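PDB 5BZA: beta-N-acetylhexosaminidase from Thermotoga neapolitana, which probably hydrolyses terminal non-reducing N-acetyl-D-hexosamine residues of N-acetyl-beta-D-hexosaminides, as a member of glycosyl hydrolase family 3. Local coordinates for residues Asp15-Glu18 / Glu19-Glu22; Ser182-Glu185 / Leu186-Asp190; Asn255-Val258 / Glu259-Val262; Ile430-Pro433 / Phe434-Lys437; Ser305-Ile308 / Val309-Leu313. One frame throughout, in Å; residues are numbered along the deposited sequence.

Interaction 1 (Asp15-Glu18 / Glu19-Glu22); sequences DFNE and EARE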
loop_
_atom_site.group_PDB
_atom_site.type_symbol
_atom_site.label_atom_id
_atom_site.label_comp_id
_atom_site.label_asym_id
_atom_site.label_seq_id
_atom_site.Cartn_x
_atom_site.Cartn_y
_atom_site.Cartn_z
ATOM N N ASP B 15 5.140 18.525 -4.840
ATOM C CA ASP B 15 6.148 18.675 -3.814
ATOM C C ASP B 15 5.461 19.218 -2.551
ATOM O O ASP B 15 4.360 19.778 -2.627
ATOM C CB ASP B 15 7.300 19.586 -4.310
ATOM C CG ASP B 15 8.571 19.466 -3.429
ATOM O OD1 ASP B 15 8.564 18.588 -2.559
ATOM O OD2 ASP B 15 9.590 20.169 -3.647
ATOM N N PHE B 16 6.084 19.004 -1.385
ATOM C CA PHE B 16 5.591 19.565 -0.135
ATOM C C PHE B 16 6.762 20.237 0.570
ATOM O O PHE B 16 7.814 19.628 0.750
ATOM C CB PHE B 16 4.953 18.495 0.757
ATOM C CG PHE B 16 4.561 19.012 2.112
ATOM C CD1 PHE B 16 3.569 19.974 2.248
ATOM C CD2 PHE B 16 5.235 18.567 3.261
ATOM C CE1 PHE B 16 3.221 20.460 3.511
ATOM C CE2 PHE B 16 4.896 19.040 4.509
ATOM C CZ PHE B 16 3.885 19.990 4.647
ATOM N N ASN B 17 6.620 21.510 0.907
ATOM C CA ASN B 17 7.773 22.281 1.326
ATOM C C ASN B 17 7.271 23.580 1.906
ATOM O O ASN B 17 6.060 23.739 2.105
ATOM C CB ASN B 17 8.746 22.503 0.158
ATOM C CG ASN B 17 8.043 23.064 -1.095
ATOM O OD1 ASN B 17 7.163 23.929 -0.995
ATOM N ND2 ASN B 17 8.467 22.606 -2.265
ATOM N N GLU B 18 8.177 24.507 2.216
ATOM C CA GLU B 18 7.744 25.711 2.953
ATOM C C GLU B 18 6.906 26.564 1.992
ATOM O O GLU B 18 5.924 27.164 2.420
ATOM C CB GLU B 18 8.942 26.483 3.542
ATOM C CG GLU B 18 8.687 27.540 4.679
ATOM C CD GLU B 18 8.162 26.929 6.045
ATOM O OE1 GLU B 18 7.746 25.740 6.069
ATOM O OE2 GLU B 18 8.237 27.596 7.124
ATOM N N GLU B 19 7.230 26.567 0.694
ATOM C CA GLU B 19 6.403 27.327 -0.255
ATOM C C GLU B 19 4.959 26.773 -0.251
ATOM O O GLU B 19 3.988 27.540 -0.146
ATOM C CB GLU B 19 6.974 27.293 -1.682
ATOM C CG GLU B 19 6.178 28.144 -2.690
ATOM C CD GLU B 19 6.789 28.185 -4.101
ATOM O OE1 GLU B 19 7.634 27.312 -4.414
ATOM O OE2 GLU B 19 6.408 29.077 -4.907
ATOM N N ALA B 20 4.837 25.444 -0.338
ATOM C CA ALA B 20 3.534 24.804 -0.270
ATOM C C ALA B 20 2.749 25.190 0.998
ATOM O O ALA B 20 1.604 25.618 0.908
ATOM C CB ALA B 20 3.694 23.310 -0.387
ATOM N N ARG B 21 3.364 25.104 2.171
ATOM C CA ARG B 21 2.666 25.536 3.375
ATOM C C ARG B 21 2.273 27.015 3.300
ATOM O O ARG B 21 1.184 27.385 3.750
ATOM C CB ARG B 21 3.517 25.296 4.636
ATOM C CG ARG B 21 4.004 23.868 4.807
ATOM C CD ARG B 21 4.949 23.662 6.035
ATOM N NE ARG B 21 5.824 22.594 5.582
ATOM C CZ ARG B 21 7.099 22.744 5.268
ATOM N NH1 ARG B 21 7.706 23.892 5.491
ATOM N NH2 ARG B 21 7.783 21.714 4.794
ATOM N N GLU B 22 3.173 27.859 2.790
ATOM C CA GLU B 22 2.894 29.289 2.637
ATOM C C GLU B 22 1.636 29.505 1.781
ATOM O O GLU B 22 0.730 30.229 2.203
ATOM C CB GLU B 22 4.075 30.060 1.982
ATOM C CG GLU B 22 5.247 30.507 2.911
ATOM C CD GLU B 22 6.461 31.117 2.144
ATOM O OE1 GLU B 22 6.288 31.556 0.967
ATOM O OE2 GLU B 22 7.585 31.172 2.729
#
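N17 is the N-cap of helix 18-27: its side-chain OD1 takes the backbone N-H of A20 at 2.9 Å in a nearly straight bond (169°), the donor lying close to the line of the amide C=O. The short asparagine suits this N-cap because chi1 of 51° tucks CG between the backbone N and the carbonyl carbon, turning OD1 back over the first turn. The other amide atom, ND2, gives a weak bond to OD2 of D15, which helps to fix the rotation of the amide. Backbone bonds continue the turn, from R21 N to N17 O at 3.0 Å and from E22 N to E18 O at 2.9 Å.

Charge and ring contacts gather round R21. It makes an off-centre cation-pi contact with F16, CZ 4.7 Å from the ring centroid, the group meeting the ring obliquely with the two planes nearly perpendicular (82°). R21 NE comes within 3.4 Å of F16 CZ, while one face of the guanidinium rests on the carbonyl carbon of N17. E18 and R21 form a salt bridge, but its modelled separation is too short to trust. Apolar contact is slighter: the buried methyl of A20, CB, lies 4.3 Å from F16 CD1 and also touches F278.

Loop 15-18 leads from strand 9-13 into helix 18-27. F16 stacks on F48 and meets F51 of helix 42-54, E19 pairs with R279, and D15 with R376.

Interaction 2 (Ser182-Glu185 / Leu186-Asp190); sequences SFEE and LWRED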
loop_
_atom_site.group_PDB
_atom_site.type_symbol
_atom_site.label_atom_id
_atom_site.label_comp_id
_atom_site.label_asym_id
_atom_site.label_seq_id
_atom_site.Cartn_x
_atom_site.Cartn_y
_atom_site.Cartn_z
ATOM N N SER B 182 -22.937 15.031 -32.733
ATOM C CA SER B 182 -24.096 15.895 -32.487
ATOM C C SER B 182 -24.603 15.730 -31.048
ATOM O O SER B 182 -24.393 14.681 -30.418
ATOM C CB SER B 182 -25.207 15.559 -33.455
ATOM O OG SER B 182 -25.710 14.267 -33.137
ATOM N N PHE B 183 -25.320 16.724 -30.544
ATOM C CA PHE B 183 -25.851 16.631 -29.201
ATOM C C PHE B 183 -26.796 15.453 -28.986
ATOM O O PHE B 183 -26.880 14.872 -27.871
ATOM C CB PHE B 183 -26.598 17.889 -28.797
ATOM C CG PHE B 183 -27.207 17.753 -27.452
ATOM C CD1 PHE B 183 -26.389 17.744 -26.309
ATOM C CD2 PHE B 183 -28.565 17.521 -27.306
ATOM C CE1 PHE B 183 -26.943 17.578 -25.048
ATOM C CE2 PHE B 183 -29.112 17.351 -26.044
ATOM C CZ PHE B 183 -28.304 17.377 -24.919
ATOM N N GLU B 184 -27.542 15.112 -30.024
ATOM C CA GLU B 184 -28.442 13.986 -29.877
ATOM C C GLU B 184 -27.607 12.707 -29.638
ATOM O O GLU B 184 -27.973 11.863 -28.808
ATOM C CB GLU B 184 -29.345 13.873 -31.115
ATOM C CG GLU B 184 -29.993 12.496 -31.312
ATOM C CD GLU B 184 -29.064 11.512 -32.038
ATOM O OE1 GLU B 184 -28.335 11.964 -32.967
ATOM O OE2 GLU B 184 -29.045 10.306 -31.657
ATOM N N GLU B 185 -26.467 12.606 -30.319
ATOM C CA GLU B 185 -25.558 11.480 -30.106
ATOM C C GLU B 185 -24.835 11.469 -28.732
ATOM O O GLU B 185 -24.698 10.406 -28.120
ATOM C CB GLU B 185 -24.516 11.443 -31.198
ATOM C CG GLU B 185 -23.694 10.189 -31.139
ATOM C CD GLU B 185 -22.490 10.265 -32.025
ATOM O OE1 GLU B 185 -22.401 11.226 -32.812
ATOM O OE2 GLU B 185 -21.619 9.388 -31.938
ATOM N N LEU B 186 -24.354 12.631 -28.283
ATOM C CA LEU B 186 -23.756 12.750 -26.959
ATOM C C LEU B 186 -24.769 12.342 -25.915
ATOM O O LEU B 186 -24.446 11.617 -24.951
ATOM C CB LEU B 186 -23.283 14.177 -26.679
ATOM C CG LEU B 186 -22.086 14.661 -27.483
ATOM C CD1 LEU B 186 -21.771 16.160 -27.194
ATOM C CD2 LEU B 186 -20.894 13.786 -27.170
ATOM N N TRP B 187 -26.000 12.827 -26.090
ATOM C CA TRP B 187 -27.068 12.504 -25.156
ATOM C C TRP B 187 -27.315 11.001 -25.101
ATOM O O TRP B 187 -27.493 10.437 -24.023
ATOM C CB TRP B 187 -28.359 13.185 -25.520
ATOM C CG TRP B 187 -29.462 12.929 -24.496
ATOM C CD1 TRP B 187 -30.466 12.000 -24.571
ATOM C CD2 TRP B 187 -29.644 13.618 -23.248
ATOM N NE1 TRP B 187 -31.258 12.070 -23.435
ATOM C CE2 TRP B 187 -30.788 13.069 -22.627
ATOM C CE3 TRP B 187 -28.950 14.657 -22.599
ATOM C CZ2 TRP B 187 -31.265 13.526 -21.398
ATOM C CZ3 TRP B 187 -29.427 15.117 -21.358
ATOM C CH2 TRP B 187 -30.568 14.545 -20.774
ATOM N N ARG B 188 -27.341 10.367 -26.268
ATOM C CA ARG B 188 -27.616 8.928 -26.331
ATOM C C ARG B 188 -26.494 8.030 -25.810
ATOM O O ARG B 188 -26.748 6.919 -25.343
ATOM C CB ARG B 188 -27.899 8.507 -27.767
ATOM C CG ARG B 188 -29.269 8.857 -28.300
ATOM C CD ARG B 188 -29.539 7.989 -29.555
ATOM N NE ARG B 188 -28.670 8.335 -30.699
ATOM C CZ ARG B 188 -27.518 7.726 -31.008
ATOM N NH1 ARG B 188 -26.820 8.130 -32.072
ATOM N NH2 ARG B 188 -27.064 6.718 -30.265
ATOM N N GLU B 189 -25.254 8.505 -25.921
ATOM C CA GLU B 189 -24.101 7.649 -25.706
ATOM C C GLU B 189 -23.228 8.157 -24.604
ATOM O O GLU B 189 -23.317 7.658 -23.476
ATOM C CB GLU B 189 -23.308 7.527 -26.978
ATOM C CG GLU B 189 -24.208 7.063 -28.063
ATOM C CD GLU B 189 -23.511 6.952 -29.362
ATOM O OE1 GLU B 189 -22.298 7.290 -29.446
ATOM O OE2 GLU B 189 -24.219 6.589 -30.318
ATOM N N ASP B 190 -22.399 9.147 -24.951
ATOM C CA ASP B 190 -21.352 9.619 -24.076
ATOM C C ASP B 190 -21.932 10.057 -22.748
ATOM O O ASP B 190 -21.279 9.877 -21.683
ATOM C CB ASP B 190 -20.546 10.747 -24.707
ATOM C CG ASP B 190 -19.963 10.364 -26.068
ATOM O OD1 ASP B 190 -20.755 10.211 -27.047
ATOM O OD2 ASP B 190 -18.707 10.232 -26.185
#
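E185 OE2 stands 3.3 Å from E189 OE1, one helical turn on, two acceptors with like charge. K167, which pairs with E189 OE1 and only weakly, at long range, with E185 OE2, probably eases the repulsion. Both glutamates belong to a zinc site seen in this protein, and a cadmium ion about 3 Å from the E189 side chain would probably make their closeness tolerable. The other oxygen, E189 OE2, accepts from R188 NH2 at 2.8 Å on its anti side, in a salt bridge. E184 extends this network: its carboxylate faces the NE edge of R188, nearly coplanar with the guanidinium (29°), though the modelled distance is doubtful. A glutamine in place of E189 would probably leave R188 NH2 and K167 without the carboxylate charge they pair with, and weaken the metal site.

Backbone donors are met in helical order: L186 N by S182 O at 3.0 Å, W187 N by F183 O at 2.9 Å, R188 N by E184 O at 3.0 Å and, weakly, E189 N by E185 O. S182 OG, the N-cap, accepts weakly from E185 N.

On another side of helix 183-188, F183 CZ touches W187 CE3 at 3.6 Å; F183 packs on helix 225-235, and W187 has R195 as a cation-pi partner.

Interaction 3 (Asn255-Val258 / Glu259-Val262); sequences NFSV and EEAV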
loop_
_atom_site.group_PDB
_atom_site.type_symbol
_atom_site.label_atom_id
_atom_site.label_comp_id
_atom_site.label_asym_id
_atom_site.label_seq_id
_atom_site.Cartn_x
_atom_site.Cartn_y
_atom_site.Cartn_z
ATOM N N ASN B 255 -4.989 28.718 -25.687
ATOM C CA ASN B 255 -6.141 29.218 -26.431
ATOM C C ASN B 255 -6.918 30.251 -25.649
ATOM O O ASN B 255 -7.753 31.002 -26.188
ATOM C CB ASN B 255 -7.053 28.047 -26.789
ATOM C CG ASN B 255 -6.405 27.096 -27.762
ATOM O OD1 ASN B 255 -5.844 27.532 -28.765
ATOM N ND2 ASN B 255 -6.463 25.796 -27.476
ATOM N N PHE B 256 -6.629 30.334 -24.365
ATOM C CA PHE B 256 -7.341 31.274 -23.542
ATOM C C PHE B 256 -6.384 31.872 -22.536
ATOM O O PHE B 256 -5.371 31.269 -22.185
ATOM C CB PHE B 256 -8.539 30.593 -22.854
ATOM C CG PHE B 256 -9.531 29.988 -23.829
ATOM C CD1 PHE B 256 -9.321 28.723 -24.358
ATOM C CD2 PHE B 256 -10.618 30.726 -24.290
ATOM C CE1 PHE B 256 -10.189 28.181 -25.293
ATOM C CE2 PHE B 256 -11.491 30.196 -25.231
ATOM C CZ PHE B 256 -11.279 28.925 -25.726
ATOM N N SER B 257 -6.697 33.072 -22.077
ATOM C CA SER B 257 -5.899 33.680 -21.042
ATOM C C SER B 257 -6.385 33.112 -19.725
ATOM O O SER B 257 -7.517 32.583 -19.660
ATOM C CB SER B 257 -6.042 35.203 -21.061
ATOM O OG SER B 257 -7.305 35.617 -20.541
ATOM N N VAL B 258 -5.540 33.196 -18.692
ATOM C CA VAL B 258 -5.926 32.798 -17.347
ATOM C C VAL B 258 -7.232 33.504 -16.982
ATOM O O VAL B 258 -8.181 32.897 -16.458
ATOM C CB VAL B 258 -4.846 33.169 -16.257
ATOM C CG1 VAL B 258 -5.432 33.007 -14.859
ATOM C CG2 VAL B 258 -3.562 32.334 -16.406
ATOM N N GLU B 259 -7.272 34.796 -17.280
ATOM C CA GLU B 259 -8.419 35.614 -16.923
ATOM C C GLU B 259 -9.667 35.059 -17.671
ATOM O O GLU B 259 -10.768 34.955 -17.101
ATOM C CB GLU B 259 -8.139 37.077 -17.291
ATOM C CG GLU B 259 -9.166 38.085 -16.800
ATOM C CD GLU B 259 -9.207 39.363 -17.648
ATOM O OE1 GLU B 259 -9.334 39.250 -18.906
ATOM O OE2 GLU B 259 -9.045 40.466 -17.058
ATOM N N GLU B 260 -9.477 34.665 -18.931
ATOM C CA GLU B 260 -10.566 34.102 -19.737
ATOM C C GLU B 260 -11.017 32.734 -19.161
ATOM O O GLU B 260 -12.219 32.477 -18.976
ATOM C CB GLU B 260 -10.133 33.966 -21.210
ATOM C CG GLU B 260 -10.123 35.272 -22.053
ATOM C CD GLU B 260 -9.410 35.068 -23.403
ATOM O OE1 GLU B 260 -8.599 34.120 -23.465
ATOM O OE2 GLU B 260 -9.638 35.815 -24.401
ATOM N N ALA B 261 -10.051 31.861 -18.876
ATOM C CA ALA B 261 -10.350 30.548 -18.283
ATOM C C ALA B 261 -11.169 30.678 -17.002
ATOM O O ALA B 261 -12.204 30.015 -16.827
ATOM C CB ALA B 261 -9.068 29.792 -18.009
ATOM N N VAL B 262 -10.719 31.554 -16.111
ATOM C CA VAL B 262 -11.431 31.780 -14.860
ATOM C C VAL B 262 -12.848 32.315 -15.079
ATOM O O VAL B 262 -13.826 31.759 -14.505
ATOM C CB VAL B 262 -10.626 32.703 -13.946
ATOM C CG1 VAL B 262 -11.430 33.093 -12.719
ATOM C CG2 VAL B 262 -9.341 31.975 -13.527
HETATM O O HOH W 1 -8.935 33.692 -26.403
HETATM O O HOH W 2 -7.885 38.443 -21.252
#
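E260 OE1 grips the backbone N-H of S257 at 2.6 Å, the shortest polar bond here and a fairly straight one (162°). The N-H meets the oxygen on its anti side, 27° out of the carboxylate plane. The same oxygen receives a weak bond from a water that also donates to N255 O at 2.9 Å, although that water cannot serve every acceptor near it at once.

S257 reciprocates. Its OG accepts from the backbone N-H of E260 at 2.9 Å, because chi1 of 74° sets the hydroxyl between the backbone N and the carbonyl carbon, facing the first turn of the helix. A serine suits the place, being short enough for its hydroxyl to reach forward to the amide of E260. A second water links S257 OG with E259 OE1, to which it donates at 2.9 Å; the other oxygen of E259 is paired with K290.

The glutamate must reach back to the N-cap residue, S257. E260 does so with CG anti to the carbonyl carbon and an extended chain, laying OE1 beside F256, 3.6 Å from its CB. With an alanine here in place of E260, the S257 N-H would probably lose its acceptor and the helix start would be likelier to fray.

Backbone bonds then take over, A261 N to S257 O at 2.7 Å and V262 N to V258 O at 2.9 Å, while V258 CG1 nears V262 CG2.

The reciprocal pair of bonds between S257 and E260 is the capping box, here at the N-terminus of helix 258-268.

Interaction 4 (Ile430-Pro433 / Phe434-Lys437); sequences IRNP and FDAK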
loop_
_atom_site.group_PDB
_atom_site.type_symbol
_atom_site.label_atom_id
_atom_site.label_comp_id
_atom_site.label_asym_id
_atom_site.label_seq_id
_atom_site.Cartn_x
_atom_site.Cartn_y
_atom_site.Cartn_z
ATOM N N ILE B 430 20.494 6.184 15.645
ATOM C CA ILE B 430 19.273 5.832 14.942
ATOM C C ILE B 430 18.729 4.430 15.184
ATOM O O ILE B 430 17.630 4.124 14.748
ATOM C CB ILE B 430 19.445 6.049 13.420
ATOM C CG1 ILE B 430 20.500 5.116 12.830
ATOM C CG2 ILE B 430 19.748 7.511 13.141
ATOM C CD1 ILE B 430 20.567 5.222 11.298
ATOM N N ARG B 431 19.514 3.560 15.816
ATOM C CA ARG B 431 19.010 2.248 16.223
ATOM C C ARG B 431 18.971 2.151 17.732
ATOM O O ARG B 431 18.016 2.590 18.367
ATOM C CB ARG B 431 19.846 1.115 15.662
ATOM C CG ARG B 431 19.597 0.890 14.240
ATOM C CD ARG B 431 19.739 -0.546 13.939
ATOM N NE ARG B 431 18.802 -1.267 14.793
ATOM C CZ ARG B 431 18.372 -2.499 14.551
ATOM N NH1 ARG B 431 18.764 -3.134 13.447
ATOM N NH2 ARG B 431 17.538 -3.089 15.400
ATOM N N ASN B 432 20.005 1.526 18.290
ATOM C CA ASN B 432 20.107 1.295 19.715
ATOM C C ASN B 432 20.352 2.586 20.485
ATOM O O ASN B 432 21.467 3.101 20.491
ATOM C CB ASN B 432 21.230 0.279 19.958
ATOM C CG ASN B 432 21.363 -0.113 21.423
ATOM O OD1 ASN B 432 20.447 0.122 22.235
ATOM N ND2 ASN B 432 22.475 -0.790 21.757
ATOM N N PRO B 433 19.322 3.110 21.170
ATOM C CA PRO B 433 19.512 4.427 21.792
ATOM C C PRO B 433 20.494 4.381 22.987
ATOM O O PRO B 433 20.921 5.434 23.476
ATOM C CB PRO B 433 18.087 4.816 22.227
ATOM C CG PRO B 433 17.429 3.537 22.495
ATOM C CD PRO B 433 17.972 2.581 21.435
ATOM N N PHE B 434 20.834 3.176 23.443
ATOM C CA PHE B 434 21.777 3.008 24.546
ATOM C C PHE B 434 23.157 3.520 24.163
ATOM O O PHE B 434 23.917 4.011 25.026
ATOM C CB PHE B 434 21.852 1.533 24.950
ATOM C CG PHE B 434 20.663 1.060 25.747
ATOM C CD1 PHE B 434 20.058 1.900 26.674
ATOM C CD2 PHE B 434 20.131 -0.212 25.548
ATOM C CE1 PHE B 434 18.975 1.473 27.418
ATOM C CE2 PHE B 434 19.031 -0.651 26.288
ATOM C CZ PHE B 434 18.456 0.193 27.228
ATOM N N ASP B 435 23.459 3.491 22.860
ATOM C CA ASP B 435 24.732 4.042 22.394
ATOM C C ASP B 435 24.867 5.498 22.815
ATOM O O ASP B 435 25.976 5.982 22.989
ATOM C CB ASP B 435 24.870 3.977 20.859
ATOM C CG ASP B 435 24.765 2.560 20.293
ATOM O OD1 ASP B 435 25.128 1.585 20.990
ATOM O OD2 ASP B 435 24.348 2.437 19.113
ATOM N N ALA B 436 23.748 6.169 23.080
ATOM C CA ALA B 436 23.844 7.579 23.440
ATOM C C ALA B 436 24.740 7.821 24.657
ATOM O O ALA B 436 25.465 8.828 24.694
ATOM C CB ALA B 436 22.453 8.167 23.685
ATOM N N LYS B 437 24.734 6.893 25.623
ATOM C CA LYS B 437 25.588 7.041 26.818
ATOM C C LYS B 437 27.065 7.244 26.449
ATOM O O LYS B 437 27.794 7.918 27.166
ATOM C CB LYS B 437 25.407 5.880 27.801
ATOM C CG LYS B 437 26.095 4.572 27.464
ATOM C CD LYS B 437 25.734 3.485 28.501
ATOM C CE LYS B 437 24.286 3.639 29.007
ATOM N NZ LYS B 437 23.768 2.448 29.753
#
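N432 turns its side-chain amide against the F434 side chain, OD1 lying 3.3 Å from F434 CD2 and 3.4 Å from F434 CB, with the amide and ring planes almost perpendicular (84°). The same oxygen accepts a weak hydrogen bond from the F434 backbone N-H at 3.3 Å. It reaches both because CG stands anti to the backbone N (chi1 -176°), which swings the amide toward the F434 N-H. Asparagine suits this spot, offering an acceptor at just the length needed to bend over the following turn.

The backbone carbonyls do the firmer work. N432 O accepts from D435 N at 3.1 Å and P433 O from A436 N at 2.9 Å, each donor standing above the carbonyl plane rather than on a lone pair. Such three-residue spacing marks a 3-10 turn, continued by K437 N to F434 O. P433 fits the start of this turn: its ring already holds phi near the helical value, and it has no N-H left wanting a partner.

D435 brings its carboxylate near N432, OD1 standing 3.6 Å from N432 ND2, but its firm partner is S408, through OD1.

A cadmium ion lies about 4 Å from the P433 side chain, near H448 of a zinc site. The turn links strand 425-429 to strand 443-446 of the C-terminal mixed sheet, with P433 and A436 packed on I446. It also meets the second subunit, where P433 touches L82 and F434 touches S120 of that chain.

Interaction 5 (Ser305-Ile308 / Val309-Leu313); sequences SIKI and VDEYL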
loop_
_atom_site.group_PDB
_atom_site.type_symbol
_atom_site.label_atom_id
_atom_site.label_comp_id
_atom_site.label_asym_id
_atom_site.label_seq_id
_atom_site.Cartn_x
_atom_site.Cartn_y
_atom_site.Cartn_z
ATOM N N SER B 305 -21.291 28.721 -5.493
ATOM C CA SER B 305 -20.115 27.877 -5.532
ATOM C C SER B 305 -19.537 27.612 -4.132
ATOM O O SER B 305 -19.339 26.458 -3.741
ATOM C CB SER B 305 -19.074 28.528 -6.434
ATOM O OG SER B 305 -19.471 28.413 -7.797
ATOM N N ILE B 306 -19.276 28.681 -3.384
ATOM C CA ILE B 306 -18.789 28.566 -2.021
ATOM C C ILE B 306 -19.738 27.715 -1.176
ATOM O O ILE B 306 -19.296 26.881 -0.361
ATOM C CB ILE B 306 -18.570 29.940 -1.389
ATOM C CG1 ILE B 306 -17.343 30.590 -2.026
ATOM C CG2 ILE B 306 -18.392 29.817 0.108
ATOM C CD1 ILE B 306 -16.989 31.948 -1.467
ATOM N N LYS B 307 -21.044 27.905 -1.381
ATOM C CA LYS B 307 -22.033 27.119 -0.637
ATOM C C LYS B 307 -21.878 25.616 -0.934
ATOM O O LYS B 307 -21.859 24.769 -0.014
ATOM C CB LYS B 307 -23.454 27.572 -0.998
ATOM C CG LYS B 307 -24.560 26.842 -0.241
ATOM C CD LYS B 307 -25.899 27.554 -0.387
ATOM C CE LYS B 307 -27.067 26.608 -0.077
ATOM N NZ LYS B 307 -26.697 25.573 0.955
ATOM N N ILE B 308 -21.724 25.301 -2.223
ATOM C CA ILE B 308 -21.547 23.919 -2.641
ATOM C C ILE B 308 -20.271 23.299 -2.018
ATOM O O ILE B 308 -20.320 22.208 -1.427
ATOM C CB ILE B 308 -21.513 23.815 -4.179
ATOM C CG1 ILE B 308 -22.874 24.184 -4.760
ATOM C CG2 ILE B 308 -21.160 22.421 -4.625
ATOM C CD1 ILE B 308 -22.935 24.100 -6.259
ATOM N N VAL B 309 -19.144 24.004 -2.133
ATOM C CA VAL B 309 -17.917 23.483 -1.571
ATOM C C VAL B 309 -18.049 23.237 -0.073
ATOM O O VAL B 309 -17.618 22.198 0.434
ATOM C CB VAL B 309 -16.732 24.411 -1.829
ATOM C CG1 VAL B 309 -15.520 23.965 -0.987
ATOM C CG2 VAL B 309 -16.400 24.420 -3.291
ATOM N N ASP B 310 -18.681 24.169 0.633
ATOM C CA ASP B 310 -18.873 23.999 2.079
ATOM C C ASP B 310 -19.750 22.784 2.384
ATOM O O ASP B 310 -19.471 22.010 3.306
ATOM C CB ASP B 310 -19.449 25.281 2.675
ATOM C CG ASP B 310 -18.364 26.291 3.005
ATOM O OD1 ASP B 310 -17.175 25.890 3.039
ATOM O OD2 ASP B 310 -18.683 27.491 3.174
ATOM N N GLU B 311 -20.798 22.585 1.602
ATOM C CA GLU B 311 -21.586 21.377 1.807
ATOM C C GLU B 311 -20.687 20.136 1.647
ATOM O O GLU B 311 -20.675 19.276 2.540
ATOM C CB GLU B 311 -22.801 21.352 0.862
ATOM C CG GLU B 311 -23.838 22.417 1.282
ATOM C CD GLU B 311 -24.939 22.695 0.234
ATOM O OE1 GLU B 311 -25.919 23.410 0.579
ATOM O OE2 GLU B 311 -24.813 22.251 -0.938
ATOM N N TYR B 312 -19.887 20.064 0.574
ATOM C CA TYR B 312 -19.038 18.868 0.376
ATOM C C TYR B 312 -18.039 18.685 1.531
ATOM O O TYR B 312 -17.862 17.578 2.046
ATOM C CB TYR B 312 -18.282 18.918 -0.964
ATOM C CG TYR B 312 -19.136 18.422 -2.128
ATOM C CD1 TYR B 312 -20.275 19.127 -2.518
ATOM C CD2 TYR B 312 -18.834 17.233 -2.812
ATOM C CE1 TYR B 312 -21.095 18.676 -3.580
ATOM C CE2 TYR B 312 -19.660 16.766 -3.875
ATOM C CZ TYR B 312 -20.792 17.502 -4.258
ATOM O OH TYR B 312 -21.623 17.084 -5.317
ATOM N N LEU B 313 -17.364 19.771 1.892
ATOM C CA LEU B 313 -16.419 19.784 2.983
ATOM C C LEU B 313 -17.052 19.217 4.229
ATOM O O LEU B 313 -16.485 18.329 4.880
ATOM C CB LEU B 313 -15.923 21.201 3.253
ATOM C CG LEU B 313 -14.862 21.706 2.273
ATOM C CD1 LEU B 313 -14.490 23.157 2.501
ATOM C CD2 LEU B 313 -13.627 20.816 2.420
#
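K307 sends its CG anti to the backbone N (chi1 -178°), whereas E311, one turn on, holds its CG anti to the carbonyl carbon (chi1 -70°), and the two chains therefore converge across the helix surface. K307 NZ donates to E311 OE1 as a salt bridge; the modelled 2.3 Å is very short, so the pairing is surer than its exact length. Both residues are long and charged, which suits an exposed helix face where their ends can meet above the backbone.

I308 and Y312 run side by side in the same direction. The CG2 branch of I308 lies 3.9 Å from Y312 CE1, and the carbonyl oxygen of I308 comes to the ring edge, 3.3 Å from Y312 CD1. A branched aliphatic packs well beside a flat ring, while the phenol oxygen of Y312 is bonded to T204 O and L241 N.

I306 and D310 also lie alongside one another, I306 CG2 being 3.9 Å from D310 OD2. The charge of D310 is met by K7, and the hydroxyl of S305 by N271.

Four backbone bonds carry the turn, from V309 N to S305 O (2.9 Å) through to Y312 N to I308 O (3.0 Å). The i to i+4 pairing is that of an alpha-helix, and the split between exposed K307 and E311 and buried V309 and Y312 makes helix 299-314 amphipathic, packed through I308 and V309 against L241 of barrel strand 241-243.

In the fold
All five contacts are local, each within a single run of eight or nine residues, and none touches another. Interactions 1, 2, 3 and 5 follow in that order along the N-terminal family 3 domain, whose eight-stranded parallel sheet is that of a TIM-barrel-clan domain; interaction 4 comes last, in the C-terminal domain with its mixed sheet. Interactions 3 and 5 approach closest, about 9 Å between nearest atoms, whereas the centres of interactions 2 and 4 stand about 68 Å apart, on opposite sides of the chain's centre. Interactions 1, 2 and 3 cap the starts of helices 18-27, 183-188 and 258-268, and interaction 5 lies within helix 299-314. Each of those helix starts thus carries its own local cap, while interaction 4 meets the second subunit.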